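Lipoteichoic acid primase (Listeria monocytogenes, PDB 4UOP) belongs to the sulfatase family of enzymes and is represented by its extracellular catalytic domain, with a bound magnesium ion. Local coordinates at residues I339-M342 with P343-N347; I236-P239 with S240-D244. All coordinates share one frame; numbering follows the deposited sequence.

Contact 1. Residues I339-M342 with P343-N347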
loop_
_atom_site.group_PDB
_atom_site.type_symbol
_atom_site.label_atom_id
_atom_site.label_comp_id
_atom_site.label_asym_id
_atom_site.label_seq_id
_atom_site.Cartn_x
_atom_site.Cartn_y
_atom_site.Cartn_z
ATOM N N ILE B 339 -17.772 0.823 -5.321
ATOM C CA ILE B 339 -17.818 0.216 -6.663
ATOM C C ILE B 339 -19.225 0.004 -7.220
ATOM O O ILE B 339 -19.382 -0.214 -8.431
ATOM C CB ILE B 339 -17.079 -1.133 -6.726
ATOM C CG1 ILE B 339 -17.644 -2.117 -5.698
ATOM C CG2 ILE B 339 -15.588 -0.925 -6.562
ATOM C CD1 ILE B 339 -17.267 -3.549 -5.988
ATOM N N ASP B 340 -20.231 0.005 -6.351
ATOM C CA ASP B 340 -21.624 -0.223 -6.753
ATOM C C ASP B 340 -22.376 1.030 -7.201
ATOM O O ASP B 340 -23.497 0.939 -7.689
ATOM C CB ASP B 340 -22.387 -0.892 -5.608
ATOM C CG ASP B 340 -21.764 -2.228 -5.189
ATOM O OD1 ASP B 340 -21.476 -3.046 -6.101
ATOM O OD2 ASP B 340 -21.528 -2.445 -3.971
ATOM N N ILE B 341 -21.778 2.212 -7.016
ATOM C CA ILE B 341 -22.496 3.441 -7.334
ATOM C C ILE B 341 -22.824 3.553 -8.831
ATOM O O ILE B 341 -23.955 3.901 -9.181
ATOM C CB ILE B 341 -21.772 4.691 -6.788
ATOM C CG1 ILE B 341 -21.845 4.663 -5.253
ATOM C CG2 ILE B 341 -22.416 5.951 -7.350
ATOM C CD1 ILE B 341 -21.087 5.780 -4.532
ATOM N N MET B 342 -21.882 3.207 -9.709
ATOM C CA MET B 342 -22.124 3.349 -11.163
ATOM C C MET B 342 -23.297 2.487 -11.664
ATOM O O MET B 342 -24.238 3.024 -12.243
ATOM C CB MET B 342 -20.868 3.056 -11.978
ATOM C CG MET B 342 -21.135 3.094 -13.470
ATOM S SD MET B 342 -19.689 2.827 -14.486
ATOM C CE MET B 342 -20.478 2.851 -16.099
ATOM N N PRO B 343 -23.256 1.160 -11.431
ATOM C CA PRO B 343 -24.397 0.368 -11.921
ATOM C C PRO B 343 -25.745 0.783 -11.311
ATOM O O PRO B 343 -26.766 0.735 -11.998
ATOM C CB PRO B 343 -24.021 -1.076 -11.558
ATOM C CG PRO B 343 -22.931 -0.954 -10.532
ATOM C CD PRO B 343 -22.205 0.306 -10.852
ATOM N N THR B 344 -25.740 1.250 -10.057
ATOM C CA THR B 344 -26.959 1.687 -9.406
ATOM C C THR B 344 -27.506 2.944 -10.111
ATOM O O THR B 344 -28.703 3.051 -10.407
ATOM C CB THR B 344 -26.704 1.948 -7.899
ATOM O OG1 THR B 344 -26.238 0.746 -7.269
ATOM C CG2 THR B 344 -27.964 2.420 -7.166
ATOM N N VAL B 345 -26.620 3.904 -10.374
ATOM C CA VAL B 345 -27.016 5.146 -10.990
ATOM C C VAL B 345 -27.416 4.970 -12.465
ATOM O O VAL B 345 -28.396 5.560 -12.909
ATOM C CB VAL B 345 -25.905 6.206 -10.840
ATOM C CG1 VAL B 345 -26.212 7.443 -11.689
ATOM C CG2 VAL B 345 -25.783 6.585 -9.375
ATOM N N MET B 346 -26.676 4.155 -13.201
ATOM C CA MET B 346 -26.986 3.941 -14.611
ATOM C C MET B 346 -28.399 3.361 -14.751
ATOM O O MET B 346 -29.137 3.744 -15.667
ATOM C CB MET B 346 -25.965 3.023 -15.282
ATOM C CG MET B 346 -24.542 3.567 -15.361
ATOM S SD MET B 346 -24.361 5.199 -16.144
ATOM C CE MET B 346 -24.555 6.288 -14.729
ATOM N N ASN B 347 -28.786 2.464 -13.847
ATOM C CA ASN B 347 -30.152 1.942 -13.868
ATOM C C ASN B 347 -31.204 3.048 -13.683
ATOM O O ASN B 347 -32.185 3.134 -14.433
ATOM C CB ASN B 347 -30.321 0.827 -12.831
ATOM C CG ASN B 347 -31.750 0.318 -12.751
ATOM O OD1 ASN B 347 -32.233 -0.352 -13.675
ATOM N ND2 ASN B 347 -32.438 0.641 -11.679
#
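At the N-terminal end of the buried helix around 341-348, Thr344 bonds twice to the carbonyl oxygen of Asp340. Thr344 OG1 lies 2.8 Å from Asp340 O and gives it its proton, while Thr344 N donates to the same oxygen over 3.3 Å. The two donors come from opposite faces of the carbonyl plane, the hydroxyl tilted 32° out of it. What brings the hydroxyl back over the preceding turn is a chi1 of -60°, which sets OG1 beside its own backbone N; OG1 also accepts from Ile363 N.

The same i to i+4 pattern continues: Val345 N reaches Ile341 O at 2.9 Å and Met346 N reaches Met342 O at 2.9 Å. In this sulfatase-family fold the helix packs on the large mixed sheet with one flank, where Ile341 and Val345 run alongside each other, their CG2 atoms 4.0 Å apart, Ile341 against Tyr282 and Val345 against Val280 of strand 277-283. Another flank carries the methionines. Met342 is fully extended and Met346 bent, and the two chains pass each other at a slant with their CG atoms 3.9 Å apart, both against Met139 and Leu142 of helix 139-144.

Contact 2. Residues I236-P239 with S240-D244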
loop_
_atom_site.group_PDB
_atom_site.type_symbol
_atom_site.label_atom_id
_atom_site.label_comp_id
_atom_site.label_asym_id
_atom_site.label_seq_id
_atom_site.Cartn_x
_atom_site.Cartn_y
_atom_site.Cartn_z
ATOM N N ILE B 236 -20.027 24.179 17.101
ATOM C CA ILE B 236 -20.335 23.243 18.172
ATOM C C ILE B 236 -19.603 23.673 19.443
ATOM O O ILE B 236 -18.384 23.828 19.435
ATOM C CB ILE B 236 -19.919 21.806 17.784
ATOM C CG1 ILE B 236 -20.562 21.400 16.450
ATOM C CG2 ILE B 236 -20.282 20.811 18.877
ATOM C CD1 ILE B 236 -22.073 21.487 16.421
ATOM N N ASP B 237 -20.349 23.897 20.517
ATOM C CA ASP B 237 -19.744 24.116 21.831
ATOM C C ASP B 237 -19.382 22.739 22.403
ATOM O O ASP B 237 -20.261 21.969 22.782
ATOM C CB ASP B 237 -20.703 24.871 22.760
ATOM C CG ASP B 237 -20.146 25.043 24.174
ATOM O OD1 ASP B 237 -18.922 25.273 24.326
ATOM O OD2 ASP B 237 -20.943 24.947 25.137
ATOM N N LEU B 238 -18.089 22.439 22.436
ATOM C CA LEU B 238 -17.619 21.090 22.751
ATOM C C LEU B 238 -17.479 20.893 24.260
ATOM O O LEU B 238 -16.984 21.790 24.941
ATOM C CB LEU B 238 -16.257 20.838 22.114
ATOM C CG LEU B 238 -16.190 20.669 20.597
ATOM C CD1 LEU B 238 -14.744 20.614 20.153
ATOM C CD2 LEU B 238 -16.913 19.413 20.163
ATOM N N PRO B 239 -17.884 19.725 24.773
ATOM C CA PRO B 239 -17.550 19.397 26.179
ATOM C C PRO B 239 -16.050 19.177 26.376
ATOM O O PRO B 239 -15.327 18.942 25.404
ATOM C CB PRO B 239 -18.338 18.127 26.452
ATOM C CG PRO B 239 -18.687 17.554 25.118
ATOM C CD PRO B 239 -18.720 18.687 24.139
ATOM N N SER B 240 -15.580 19.243 27.620
ATOM C CA SER B 240 -14.136 19.255 27.879
ATOM C C SER B 240 -13.436 17.956 27.492
ATOM O O SER B 240 -12.227 17.953 27.237
ATOM C CB SER B 240 -13.853 19.578 29.355
ATOM O OG SER B 240 -14.224 18.489 30.184
ATOM N N ASP B 241 -14.173 16.851 27.443
ATOM C CA ASP B 241 -13.563 15.616 26.983
ATOM C C ASP B 241 -13.440 15.531 25.452
ATOM O O ASP B 241 -12.883 14.562 24.954
ATOM C CB ASP B 241 -14.237 14.386 27.580
ATOM C CG ASP B 241 -15.657 14.173 27.122
ATOM O OD1 ASP B 241 -16.169 14.890 26.239
ATOM O OD2 ASP B 241 -16.289 13.270 27.698
ATOM N N LEU B 242 -13.915 16.555 24.741
ATOM C CA LEU B 242 -13.676 16.697 23.299
ATOM C C LEU B 242 -12.863 17.918 22.872
ATOM O O LEU B 242 -12.221 17.902 21.823
ATOM C CB LEU B 242 -14.994 16.772 22.575
ATOM C CG LEU B 242 -15.745 15.452 22.517
ATOM C CD1 LEU B 242 -17.150 15.669 22.006
ATOM C CD2 LEU B 242 -14.999 14.453 21.652
ATOM N N LYS B 243 -12.835 18.962 23.690
ATOM C CA LYS B 243 -12.295 20.227 23.244
ATOM C C LYS B 243 -10.805 20.008 23.032
ATOM O O LYS B 243 -10.162 19.330 23.827
ATOM C CB LYS B 243 -12.556 21.348 24.264
ATOM C CG LYS B 243 -12.415 22.758 23.688
ATOM C CD LYS B 243 -12.640 23.828 24.737
ATOM C CE LYS B 243 -14.113 24.141 24.923
ATOM N NZ LYS B 243 -14.587 25.222 24.019
ATOM N N ASP B 244 -10.281 20.550 21.933
ATOM C CA ASP B 244 -8.861 20.443 21.543
ATOM C C ASP B 244 -8.316 18.996 21.448
ATOM O O ASP B 244 -7.138 18.718 21.721
ATOM C CB ASP B 244 -8.025 21.330 22.468
ATOM C CG ASP B 244 -8.386 22.821 22.347
ATOM O OD1 ASP B 244 -9.298 23.169 21.563
ATOM O OD2 ASP B 244 -7.754 23.657 23.036
HETATM O O HOH W 1 -15.449 24.342 21.460
#
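Pro239 and Leu242 meet across a tight turn of the loop that leads from strand 214-219 into helix 246-271 of the sulfatase-family domain. Leu242 N donates to Pro239 O over 2.9 Å, an i to i+3 bond that closes a beta turn through Ser240 and Asp241. The N-H comes from above the carbonyl plane, 46° out of it. Lys243 N lies 3.0 Å from the same oxygen, but its N-H points poorly at it and that bond is weak.

The packed side of the turn is apolar. The Pro239 ring and the Leu242 side chain run alongside with the same heading, Pro239 CG 3.9 Å from Leu242 CD1, and both rest on Ile77 and Tyr300. Leu238 lies roughly perpendicular to Leu242 and brings CD2 to 4.1 Å from Leu242 CB. Leu242 also reaches Leu247 and Phe251, so the turn is pressed against the helix that follows. At its edge the chi1 of Asp241, 67°, sets CG between the backbone N and the carbonyl carbon, which turns OD1 to the proline ring carbons; OD1 is hydrogen-bonded to Tyr300 OH, and OD2 makes a salt bridge with Lys299.

The loose, solvent side belongs to Asp237 and Lys243. Both are exposed and they only approach each other, with Asp237 OD1 4.3 Å from Lys243 NZ, too far for a salt bridge. The lysine chain leaves the turn extended, then bends at its last two torsions, which carries CE past Leu238 O and NZ to a water. That water accepts from Lys243 NZ at 2.8 Å and, weakly, from Leu238 N at 3.4 Å.

In the fold
Both contacts belong to the sulfatase-family domain, and contact 2 comes first along the chain. Their centres are about 39 Å apart, their nearest atoms about 26 Å, and they lie on opposite sides of the chain's centre. The centre of contact 1 is about 11 Å, that of contact 2 about 29 Å, from the centre of the chain. Contact 1 packs on the large mixed sheet, while contact 2 belongs to a loop that follows one of its strands, 214-219. Strand 277-283, beneath contact 1, runs straight into the magnesium ligands Asp284 and His285, and the ion is about 14 Å from the side chain of Ile341; contact 2 lies at the periphery.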